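Local coordinates for protein short-chain-enoyl-CoA hydratase (Clostridium acetobutylicum, PDB 5Z7R) that catalyses the reversible hydration of crotonyl-CoA and other short-chain enoyl-CoA thioesters to 3-hydroxyacyl-CoA in butanoate metabolism, working as a homotetramer, at residues D37-I40 with G41-N45; A64-I68 with S69-E73; K181-P185 with S186-N190; M218-D221 with I222-L226. All blocks are in the same frame, centred on the assembly; numbering follows the deposited sequence.

Interaction 1. Residues D37-I40 with G41-N45; sequences DYVI and GEIEN
Four successive i to i+4 backbone hydrogen bonds, from Gly-41 N to Asp-37 O through Glu-44 N to Ile-40 O, join D37-I40 to G41-N45 as consecutive turns of one alpha helix; the bond from Ile-43 N to Val-39 O measures 2.7 Å with an N-H...O angle of 155°. On one flank Tyr-38 and Glu-42 run side by side in the same direction. The carboxylate atom OE1 of Glu-42 reaches the phenol end of the ring, 3.1 Å from Tyr-38 OH and 3.2 Å from Tyr-38 CZ, with the ring and carboxylate planes 30° apart. A bend at chi2 of Glu-42 (66°) turns its carboxylate to this position.

The helix, 30-45, is the crossover of a beta-alpha-beta unit between the parallel strands 14-19 and 51-56 of the crotonase fold. Its buried flank carries Val-39 and Ile-43, which point the same way and meet through CG2 of Val-39 and CD1 of Ile-43 at 3.8 Å; both side chains rest on Val-17 of the sheet. Ile-40 packs instead against helix 76-95, and its CG2 lies 4.1 Å from Glu-44 OE2. Arg-92 of that helix forms salt bridges with both Asp-37 OD1 and Glu-44 OE1, bringing one cation to two acidic side chains about two turns apart.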
loop_
_atom_site.group_PDB
_atom_site.type_symbol
_atom_site.label_atom_id
_atom_site.label_comp_id
_atom_site.label_asym_id
_atom_site.label_seq_id
_atom_site.Cartn_x
_atom_site.Cartn_y
_atom_site.Cartn_z
ATOM N N ASP A 37 -10.106 26.609 -8.651
ATOM C CA ASP A 37 -10.948 25.757 -7.823
ATOM C C ASP A 37 -12.422 26.059 -8.060
ATOM O O ASP A 37 -13.276 25.146 -8.189
ATOM C CB ASP A 37 -10.574 25.958 -6.353
ATOM C CG ASP A 37 -11.194 24.912 -5.447
ATOM O OD1 ASP A 37 -11.097 23.707 -5.740
ATOM O OD2 ASP A 37 -11.812 25.301 -4.449
ATOM N N TYR A 38 -12.719 27.348 -8.182
ATOM C CA TYR A 38 -14.061 27.764 -8.500
ATOM C C TYR A 38 -14.470 27.225 -9.885
ATOM O O TYR A 38 -15.595 26.664 -10.041
ATOM C CB TYR A 38 -14.211 29.297 -8.371
ATOM C CG TYR A 38 -15.514 29.806 -8.944
ATOM C CD1 TYR A 38 -15.596 30.151 -10.299
ATOM C CD2 TYR A 38 -16.673 29.910 -8.159
ATOM C CE1 TYR A 38 -16.779 30.588 -10.859
ATOM C CE2 TYR A 38 -17.873 30.344 -8.720
ATOM C CZ TYR A 38 -17.913 30.689 -10.077
ATOM O OH TYR A 38 -19.067 31.134 -10.696
ATOM N N VAL A 39 -13.585 27.344 -10.889
ATOM C CA VAL A 39 -14.025 26.923 -12.235
ATOM C C VAL A 39 -14.108 25.423 -12.249
ATOM O O VAL A 39 -15.033 24.873 -12.863
ATOM C CB VAL A 39 -13.269 27.530 -13.480
ATOM C CG1 VAL A 39 -12.372 28.710 -13.121
ATOM C CG2 VAL A 39 -12.513 26.495 -14.313
ATOM N N ILE A 40 -13.192 24.753 -11.541
ATOM C CA ILE A 40 -13.287 23.304 -11.467
ATOM C C ILE A 40 -14.644 22.945 -10.889
ATOM O O ILE A 40 -15.378 22.147 -11.487
ATOM C CB ILE A 40 -12.163 22.650 -10.639
ATOM C CG1 ILE A 40 -10.810 22.823 -11.334
ATOM C CG2 ILE A 40 -12.448 21.159 -10.442
ATOM C CD1 ILE A 40 -9.633 22.881 -10.395
ATOM N N GLY A 41 -15.016 23.572 -9.774
ATOM C CA GLY A 41 -16.325 23.291 -9.164
ATOM C C GLY A 41 -17.479 23.613 -10.096
ATOM O O GLY A 41 -18.517 22.896 -10.136
ATOM N N GLU A 42 -17.308 24.696 -10.844
ATOM C CA GLU A 42 -18.255 25.040 -11.915
ATOM C C GLU A 42 -18.339 23.934 -12.970
ATOM O O GLU A 42 -19.427 23.543 -13.361
ATOM C CB GLU A 42 -17.844 26.372 -12.564
ATOM C CG GLU A 42 -18.979 27.228 -13.103
ATOM C CD GLU A 42 -19.923 27.770 -12.041
ATOM O OE1 GLU A 42 -19.484 28.022 -10.896
ATOM O OE2 GLU A 42 -21.117 27.944 -12.386
ATOM N N ILE A 43 -17.208 23.385 -13.418
ATOM C CA ILE A 43 -17.283 22.292 -14.413
ATOM C C ILE A 43 -17.873 21.041 -13.776
ATOM O O ILE A 43 -18.628 20.297 -14.417
ATOM C CB ILE A 43 -15.918 21.997 -15.031
ATOM C CG1 ILE A 43 -15.498 23.177 -15.908
ATOM C CG2 ILE A 43 -15.938 20.682 -15.830
ATOM C CD1 ILE A 43 -14.003 23.410 -15.965
ATOM N N GLU A 44 -17.556 20.831 -12.499
ATOM C CA GLU A 44 -18.126 19.703 -11.772
ATOM C C GLU A 44 -19.650 19.642 -11.897
ATOM O O GLU A 44 -20.191 18.581 -12.171
ATOM C CB GLU A 44 -17.703 19.719 -10.300
ATOM C CG GLU A 44 -16.290 19.194 -10.049
ATOM C CD GLU A 44 -15.908 19.158 -8.576
ATOM O OE1 GLU A 44 -16.674 19.697 -7.739
ATOM O OE2 GLU A 44 -14.836 18.595 -8.244
ATOM N N ASN A 45 -20.343 20.770 -11.730
ATOM C CA ASN A 45 -21.825 20.756 -11.741
ATOM C C ASN A 45 -22.441 20.788 -13.130
ATOM O O ASN A 45 -23.635 20.512 -13.267
ATOM C CB ASN A 45 -22.406 21.894 -10.894
ATOM C CG ASN A 45 -21.748 21.980 -9.539
ATOM O OD1 ASN A 45 -21.349 20.951 -8.959
ATOM N ND2 ASN A 45 -21.576 23.202 -9.042
#

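Interaction 2. Residues A64-I68 with S69-E73; sequences AGADI and SEMKE
Asp-67 caps the short helix 68-71: its OD1 accepts the backbone N-H of Ser-69 at 3.2 Å, through the lone pair facing away from the other carboxylate oxygen, with an N-H...O angle of 148°. The hydroxyl of Ser-69 adds a weak bond to the same oxygen, OG to Asp-67 OD1 being 3.4 Å. The other carboxylate oxygen, OD2, makes a long, weak ion pair with Arg-21.

Backbone bonds continue the turn. Lys-72 N donates to Ile-68 O at 3.0 Å, whereas the bond from Met-71 N to that same carbonyl is weak, as is the one from Glu-70 N to Asp-67 O.

Beyond these polar groups, Met-71 folds back across the turn. Its chain runs straight to SD and then bends at chi3 (-85°), bringing the methyl CE to 3.5 Å from Ile-68 CD1, 3.9 Å from Ala-66 CB and 3.1 Å from Asp-67 O. Ile-68 also packs on Phe-249 and Met-71 on Met-246 of the second subunit, and Gln-242 of that subunit donates to Lys-72 O. The Ala-66 side chain lies about 7 Å from those of Glu-114 and Glu-134, both probably catalytic. In crotonase-fold enzymes this loop supplies a backbone N-H to the oxyanion hole, and Ala-66 N probably does so here. Capping thus opens a weakly bonded turn whose subunit contact mixes apolar packing with a hydrogen bond.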
loop_
_atom_site.group_PDB
_atom_site.type_symbol
_atom_site.label_atom_id
_atom_site.label_comp_id
_atom_site.label_asym_id
_atom_site.label_seq_id
_atom_site.Cartn_x
_atom_site.Cartn_y
_atom_site.Cartn_z
ATOM N N ALA A 64 4.016 29.774 -16.493
ATOM C CA ALA A 64 5.380 29.915 -16.046
ATOM C C ALA A 64 5.484 30.110 -14.545
ATOM O O ALA A 64 5.578 31.218 -14.070
ATOM C CB ALA A 64 6.068 31.038 -16.784
ATOM N N GLY A 65 5.477 29.037 -13.792
ATOM C CA GLY A 65 5.717 29.119 -12.371
ATOM C C GLY A 65 4.636 29.668 -11.465
ATOM O O GLY A 65 3.480 29.736 -11.816
ATOM N N ALA A 66 5.053 30.052 -10.272
ATOM C CA ALA A 66 4.157 30.677 -9.323
ATOM C C ALA A 66 4.823 31.934 -8.785
ATOM O O ALA A 66 6.059 32.043 -8.801
ATOM C CB ALA A 66 3.766 29.699 -8.202
ATOM N N ASP A 67 3.990 32.875 -8.340
ATOM C CA ASP A 67 4.437 34.164 -7.794
ATOM C C ASP A 67 5.300 33.977 -6.536
ATOM O O ASP A 67 4.825 33.562 -5.474
ATOM C CB ASP A 67 3.214 35.039 -7.489
ATOM C CG ASP A 67 3.476 36.512 -7.681
ATOM O OD1 ASP A 67 4.513 36.990 -7.168
ATOM O OD2 ASP A 67 2.630 37.189 -8.329
ATOM N N ILE A 68 6.577 34.294 -6.676
ATOM C CA ILE A 68 7.549 34.171 -5.596
ATOM C C ILE A 68 7.426 35.279 -4.539
ATOM O O ILE A 68 7.980 35.148 -3.447
ATOM C CB ILE A 68 8.980 34.191 -6.180
ATOM C CG1 ILE A 68 9.151 33.049 -7.196
ATOM C CG2 ILE A 68 10.038 34.117 -5.083
ATOM C CD1 ILE A 68 8.709 31.705 -6.683
ATOM N N SER A 69 6.714 36.360 -4.862
ATOM C CA SER A 69 6.467 37.439 -3.900
ATOM C C SER A 69 5.552 36.979 -2.802
ATOM O O SER A 69 5.722 37.396 -1.654
ATOM C CB SER A 69 5.812 38.647 -4.558
ATOM O OG SER A 69 6.634 39.130 -5.569
ATOM N N GLU A 70 4.574 36.139 -3.144
ATOM C CA GLU A 70 3.650 35.690 -2.134
ATOM C C GLU A 70 4.381 34.767 -1.184
ATOM O O GLU A 70 3.998 34.656 -0.028
ATOM C CB GLU A 70 2.444 34.999 -2.736
ATOM C CG GLU A 70 1.606 35.901 -3.620
ATOM C CD GLU A 70 0.361 35.203 -4.146
ATOM O OE1 GLU A 70 0.373 33.944 -4.223
ATOM O OE2 GLU A 70 -0.624 35.916 -4.482
ATOM N N MET A 71 5.467 34.154 -1.660
ATOM C CA MET A 71 6.158 33.063 -0.941
ATOM C C MET A 71 7.360 33.461 -0.092
ATOM O O MET A 71 7.618 32.821 0.940
ATOM C CB MET A 71 6.614 31.989 -1.949
ATOM C CG MET A 71 5.503 31.027 -2.322
ATOM S SD MET A 71 6.004 29.742 -3.483
ATOM C CE MET A 71 5.785 30.652 -4.996
ATOM N N LYS A 72 8.089 34.492 -0.520
ATOM C CA LYS A 72 9.396 34.826 0.042
ATOM C C LYS A 72 9.496 34.917 1.565
ATOM O O LYS A 72 10.578 34.655 2.141
ATOM C CB LYS A 72 9.882 36.152 -0.535
ATOM C CG LYS A 72 11.181 36.660 0.082
ATOM C CD LYS A 72 11.723 37.840 -0.703
ATOM C CE LYS A 72 12.500 38.780 0.197
ATOM N NZ LYS A 72 11.589 39.636 1.005
ATOM N N GLU A 73 8.412 35.347 2.212
ATOM C CA GLU A 73 8.446 35.628 3.646
ATOM C C GLU A 73 7.652 34.617 4.430
ATOM O O GLU A 73 7.536 34.740 5.652
ATOM C CB GLU A 73 7.921 37.039 3.942
ATOM C CG GLU A 73 8.825 38.162 3.438
ATOM C CD GLU A 73 10.227 38.148 4.026
ATOM O OE1 GLU A 73 10.383 37.908 5.238
ATOM O OE2 GLU A 73 11.183 38.407 3.273
#

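Interaction 3. Residues K181-P185 with S186-N190; sequences KVVEP and SELMN
Ser-186 follows Pro-185 directly, and its peptide N lies 3.1 Å from Glu-184 O, but the angle is too poor for a hydrogen bond.

Glu-187 makes the first bonded closure of the turn: its N donates to Glu-184 O at 2.9 Å, approaching 47° out of the carbonyl plane with an N-H...O angle of 137°. Its side chain then reaches back over the end of the strand. With CG beside the backbone N (chi1 -56°) and the chain extended beyond it, OE1 arrives 3.4 Å from Val-183 CB, and Glu-187 CB is 3.8 Å from the same atom. The carboxylate oxygen therefore rests on the valine's aliphatic surface.

Leu-188 N donates to Pro-185 O at 3.0 Å and also to Glu-184 O, so the amide of Leu-188 is shared between two successive carbonyls, the bond to Glu-184 being weak. CG2 of Val-183 lies 3.6 Å from Leu-188 N and 4.2 Å from Leu-188 CB.

This strand-to-helix turn joins strand 182-183, an outermost strand of the six-stranded sheet within the chain, to helix 188-201. Leu-188 packs on Ile-123 and Ser-125 of the neighbouring strand 121-125, whose Ala-124 is backbone hydrogen-bonded to Val-183. Just beyond that strand, Ser-126 OG hydrogen-bonds to Glu-184 OE2, while Val-183 touches Thr-191 on the next helical turn.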
loop_
_atom_site.group_PDB
_atom_site.type_symbol
_atom_site.label_atom_id
_atom_site.label_comp_id
_atom_site.label_asym_id
_atom_site.label_seq_id
_atom_site.Cartn_x
_atom_site.Cartn_y
_atom_site.Cartn_z
ATOM N N LYS A 181 2.014 13.678 -27.014
ATOM C CA LYS A 181 2.216 14.169 -28.384
ATOM C C LYS A 181 2.861 15.529 -28.427
ATOM O O LYS A 181 2.697 16.365 -27.533
ATOM C CB LYS A 181 0.901 14.331 -29.102
ATOM C CG LYS A 181 0.128 13.077 -29.417
ATOM C CD LYS A 181 -0.832 13.396 -30.559
ATOM C CE LYS A 181 -1.800 12.255 -30.828
ATOM N NZ LYS A 181 -2.906 12.247 -29.831
ATOM N N VAL A 182 3.598 15.753 -29.494
ATOM C CA VAL A 182 4.094 17.085 -29.821
ATOM C C VAL A 182 3.531 17.418 -31.207
ATOM O O VAL A 182 3.462 16.548 -32.066
ATOM C CB VAL A 182 5.620 17.148 -29.710
ATOM C CG1 VAL A 182 6.148 18.559 -29.940
ATOM C CG2 VAL A 182 6.023 16.667 -28.327
ATOM N N VAL A 183 3.008 18.638 -31.341
ATOM C CA VAL A 183 2.516 19.229 -32.595
ATOM C C VAL A 183 3.088 20.633 -32.640
ATOM O O VAL A 183 3.761 21.048 -31.691
ATOM C CB VAL A 183 0.986 19.330 -32.677
ATOM C CG1 VAL A 183 0.327 17.957 -32.657
ATOM C CG2 VAL A 183 0.424 20.189 -31.567
ATOM N N GLU A 184 2.863 21.352 -33.740
ATOM C CA GLU A 184 3.333 22.734 -33.854
ATOM C C GLU A 184 2.301 23.636 -33.216
ATOM O O GLU A 184 1.133 23.256 -33.112
ATOM C CB GLU A 184 3.560 23.117 -35.325
ATOM C CG GLU A 184 4.790 22.446 -35.953
ATOM C CD GLU A 184 6.117 22.907 -35.351
ATOM O OE1 GLU A 184 6.489 24.108 -35.491
ATOM O OE2 GLU A 184 6.807 22.051 -34.746
ATOM N N PRO A 185 2.705 24.839 -32.782
ATOM C CA PRO A 185 1.710 25.777 -32.237
ATOM C C PRO A 185 0.402 25.772 -33.010
ATOM O O PRO A 185 -0.657 25.485 -32.435
ATOM C CB PRO A 185 2.412 27.104 -32.362
ATOM C CG PRO A 185 3.847 26.743 -32.109
ATOM C CD PRO A 185 4.049 25.426 -32.798
ATOM N N SER A 186 0.460 25.984 -34.317
ATOM C CA SER A 186 -0.752 26.127 -35.076
ATOM C C SER A 186 -1.714 24.940 -34.971
ATOM O O SER A 186 -2.926 25.131 -35.149
ATOM C CB SER A 186 -0.417 26.396 -36.555
ATOM O OG SER A 186 -1.605 26.408 -37.325
ATOM N N GLU A 187 -1.193 23.726 -34.725
ATOM C CA GLU A 187 -2.014 22.516 -34.603
ATOM C C GLU A 187 -2.546 22.213 -33.159
ATOM O O GLU A 187 -3.490 21.441 -32.993
ATOM C CB GLU A 187 -1.211 21.307 -35.080
ATOM C CG GLU A 187 -0.656 21.409 -36.500
ATOM C CD GLU A 187 0.124 20.157 -36.938
ATOM O OE1 GLU A 187 0.775 19.485 -36.101
ATOM O OE2 GLU A 187 0.108 19.847 -38.144
ATOM N N LEU A 188 -1.948 22.799 -32.127
ATOM C CA LEU A 188 -2.252 22.409 -30.720
ATOM C C LEU A 188 -3.741 22.264 -30.318
ATOM O O LEU A 188 -4.202 21.191 -29.910
ATOM C CB LEU A 188 -1.551 23.367 -29.764
ATOM C CG LEU A 188 -1.645 23.062 -28.261
ATOM C CD1 LEU A 188 -1.536 21.564 -28.027
ATOM C CD2 LEU A 188 -0.548 23.769 -27.502
ATOM N N MET A 189 -4.503 23.336 -30.435
ATOM C CA MET A 189 -5.888 23.297 -30.002
ATOM C C MET A 189 -6.744 22.391 -30.862
ATOM O O MET A 189 -7.691 21.780 -30.351
ATOM C CB MET A 189 -6.470 24.706 -29.957
ATOM C CG MET A 189 -5.935 25.533 -28.787
ATOM S SD MET A 189 -6.431 24.955 -27.117
ATOM C CE MET A 189 -8.159 24.518 -27.375
ATOM N N ASN A 190 -6.451 22.308 -32.160
ATOM C CA ASN A 190 -7.179 21.351 -32.999
ATOM C C ASN A 190 -6.862 19.978 -32.486
ATOM O O ASN A 190 -7.780 19.157 -32.346
ATOM C CB ASN A 190 -6.828 21.404 -34.513
ATOM C CG ASN A 190 -7.422 22.604 -35.227
ATOM O OD1 ASN A 190 -8.466 23.142 -34.833
ATOM N ND2 ASN A 190 -6.744 23.043 -36.290
#

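Interaction 4. Residues M218-D221 with I222-L226; sequences MQCD and IDTAL
Two hydrogen bonds fix the start of helix 222-236 on Asp-221, its N-cap. The side-chain bond runs from Thr-224 N to Asp-221 OD1 at 3.0 Å, with an N-H...O angle of 163°; the donor comes from above the carboxylate plane, 47° out of it. CG of Asp-221 sits between its backbone N and carbonyl carbon (chi1 73°), which turns the carboxylate toward the first helical turn. The backbone bond, Ala-225 N to Asp-221 O, is 2.9 Å.

Sulfur contacts come from Cys-220: SG lies 3.2 Å from Thr-224 OG1 and 4.0 Å from Ala-225 CB, joining the loop to the first turn of the helix.

Among the charges, OD1 of Asp-221 and OD2 of Asp-223 are 4.2 Å apart, and Asp-223 OD2 has a salt bridge to Arg-91 of the third subunit.

Uncharged contacts with other subunits complete the site: Ile-222 N donates to Gln-219 OE1 of the third subunit, and Cys-220 packs on Cys-220 of the fourth. Capping here takes place within a meeting of several chains, and the two nearby carboxylates are probably eased by the helix N-terminus and by the arginine across the interface.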
loop_
_atom_site.group_PDB
_atom_site.type_symbol
_atom_site.label_atom_id
_atom_site.label_comp_id
_atom_site.label_asym_id
_atom_site.label_seq_id
_atom_site.Cartn_x
_atom_site.Cartn_y
_atom_site.Cartn_z
ATOM N N MET A 218 -4.938 2.508 -9.427
ATOM C CA MET A 218 -3.501 2.708 -9.536
ATOM C C MET A 218 -2.786 2.895 -8.165
ATOM O O MET A 218 -1.516 2.890 -8.067
ATOM C CB MET A 218 -3.283 3.897 -10.433
ATOM C CG MET A 218 -1.926 3.946 -11.047
ATOM S SD MET A 218 -1.608 2.663 -12.285
ATOM C CE MET A 218 0.012 3.305 -12.691
ATOM N N GLN A 219 -3.581 3.087 -7.105
ATOM C CA GLN A 219 -3.012 3.386 -5.815
ATOM C C GLN A 219 -2.753 2.133 -5.001
ATOM O O GLN A 219 -2.041 2.181 -4.029
ATOM C CB GLN A 219 -3.940 4.304 -5.019
ATOM C CG GLN A 219 -4.407 5.544 -5.762
ATOM C CD GLN A 219 -3.241 6.269 -6.349
ATOM O OE1 GLN A 219 -2.239 6.492 -5.674
ATOM N NE2 GLN A 219 -3.330 6.592 -7.642
ATOM N N CYS A 220 -3.351 1.025 -5.376
ATOM C CA CYS A 220 -3.303 -0.125 -4.547
ATOM C C CYS A 220 -2.797 -1.340 -5.313
ATOM O O CYS A 220 -2.431 -1.252 -6.470
ATOM C CB CYS A 220 -4.683 -0.370 -3.990
ATOM S SG CYS A 220 -5.960 -0.686 -5.227
ATOM N N ASP A 221 -2.756 -2.463 -4.604
ATOM C CA ASP A 221 -2.302 -3.710 -5.154
ATOM C C ASP A 221 -3.190 -4.167 -6.289
ATOM O O ASP A 221 -4.375 -3.888 -6.292
ATOM C CB ASP A 221 -2.223 -4.806 -4.040
ATOM C CG ASP A 221 -3.570 -5.293 -3.588
ATOM O OD1 ASP A 221 -4.118 -6.247 -4.143
ATOM O OD2 ASP A 221 -4.117 -4.729 -2.647
ATOM N N ILE A 222 -2.608 -4.932 -7.211
ATOM C CA ILE A 222 -3.289 -5.385 -8.405
ATOM C C ILE A 222 -4.554 -6.171 -8.085
ATOM O O ILE A 222 -5.525 -6.053 -8.820
ATOM C CB ILE A 222 -2.339 -6.198 -9.366
ATOM C CG1 ILE A 222 -3.026 -6.499 -10.709
ATOM C CG2 ILE A 222 -1.845 -7.520 -8.741
ATOM C CD1 ILE A 222 -3.445 -5.257 -11.478
ATOM N N ASP A 223 -4.594 -6.974 -7.016
ATOM C CA ASP A 223 -5.850 -7.735 -6.776
ATOM C C ASP A 223 -7.035 -6.856 -6.332
ATOM O O ASP A 223 -8.156 -6.983 -6.847
ATOM C CB ASP A 223 -5.639 -8.866 -5.814
ATOM C CG ASP A 223 -4.730 -9.908 -6.389
ATOM O OD1 ASP A 223 -5.196 -10.633 -7.309
ATOM O OD2 ASP A 223 -3.545 -9.944 -5.948
ATOM N N THR A 224 -6.802 -5.955 -5.400
ATOM C CA THR A 224 -7.909 -5.129 -5.019
ATOM C C THR A 224 -8.191 -4.153 -6.168
ATOM O O THR A 224 -9.347 -3.849 -6.420
ATOM C CB THR A 224 -7.796 -4.383 -3.679
ATOM O OG1 THR A 224 -7.716 -2.981 -3.938
ATOM C CG2 THR A 224 -6.705 -4.840 -2.789
ATOM N N ALA A 225 -7.161 -3.742 -6.907
ATOM C CA ALA A 225 -7.383 -2.936 -8.117
ATOM C C ALA A 225 -8.327 -3.600 -9.121
ATOM O O ALA A 225 -9.309 -2.977 -9.597
ATOM C CB ALA A 225 -6.065 -2.608 -8.787
ATOM N N LEU A 226 -8.041 -4.862 -9.434
ATOM C CA LEU A 226 -8.856 -5.586 -10.401
ATOM C C LEU A 226 -10.261 -5.672 -9.902
ATOM O O LEU A 226 -11.205 -5.586 -10.703
ATOM C CB LEU A 226 -8.331 -6.988 -10.705
ATOM C CG LEU A 226 -6.980 -6.951 -11.439
ATOM C CD1 LEU A 226 -6.355 -8.334 -11.446
ATOM C CD2 LEU A 226 -7.053 -6.342 -12.850
#

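Along the chain the four contacts follow one another in series and none touches another. Interactions 1 and 2 have centres 25 Å apart and interactions 1 and 3 26 Å, while interactions 2 and 4 are the most distant pair, at 38 Å. Interactions 1 and 3 share the six-stranded sheet: helix 30-45 connects two of its parallel strands, and strand 182-183 ends it within the chain. Interaction 2 follows strand 63-64 of the other, four-stranded sheet, and interaction 4 lies between helices 204-217 and 222-236. Interactions 2 and 4 both face other subunits of the assembly; interaction 2 alone lies near the probable catalytic glutamates.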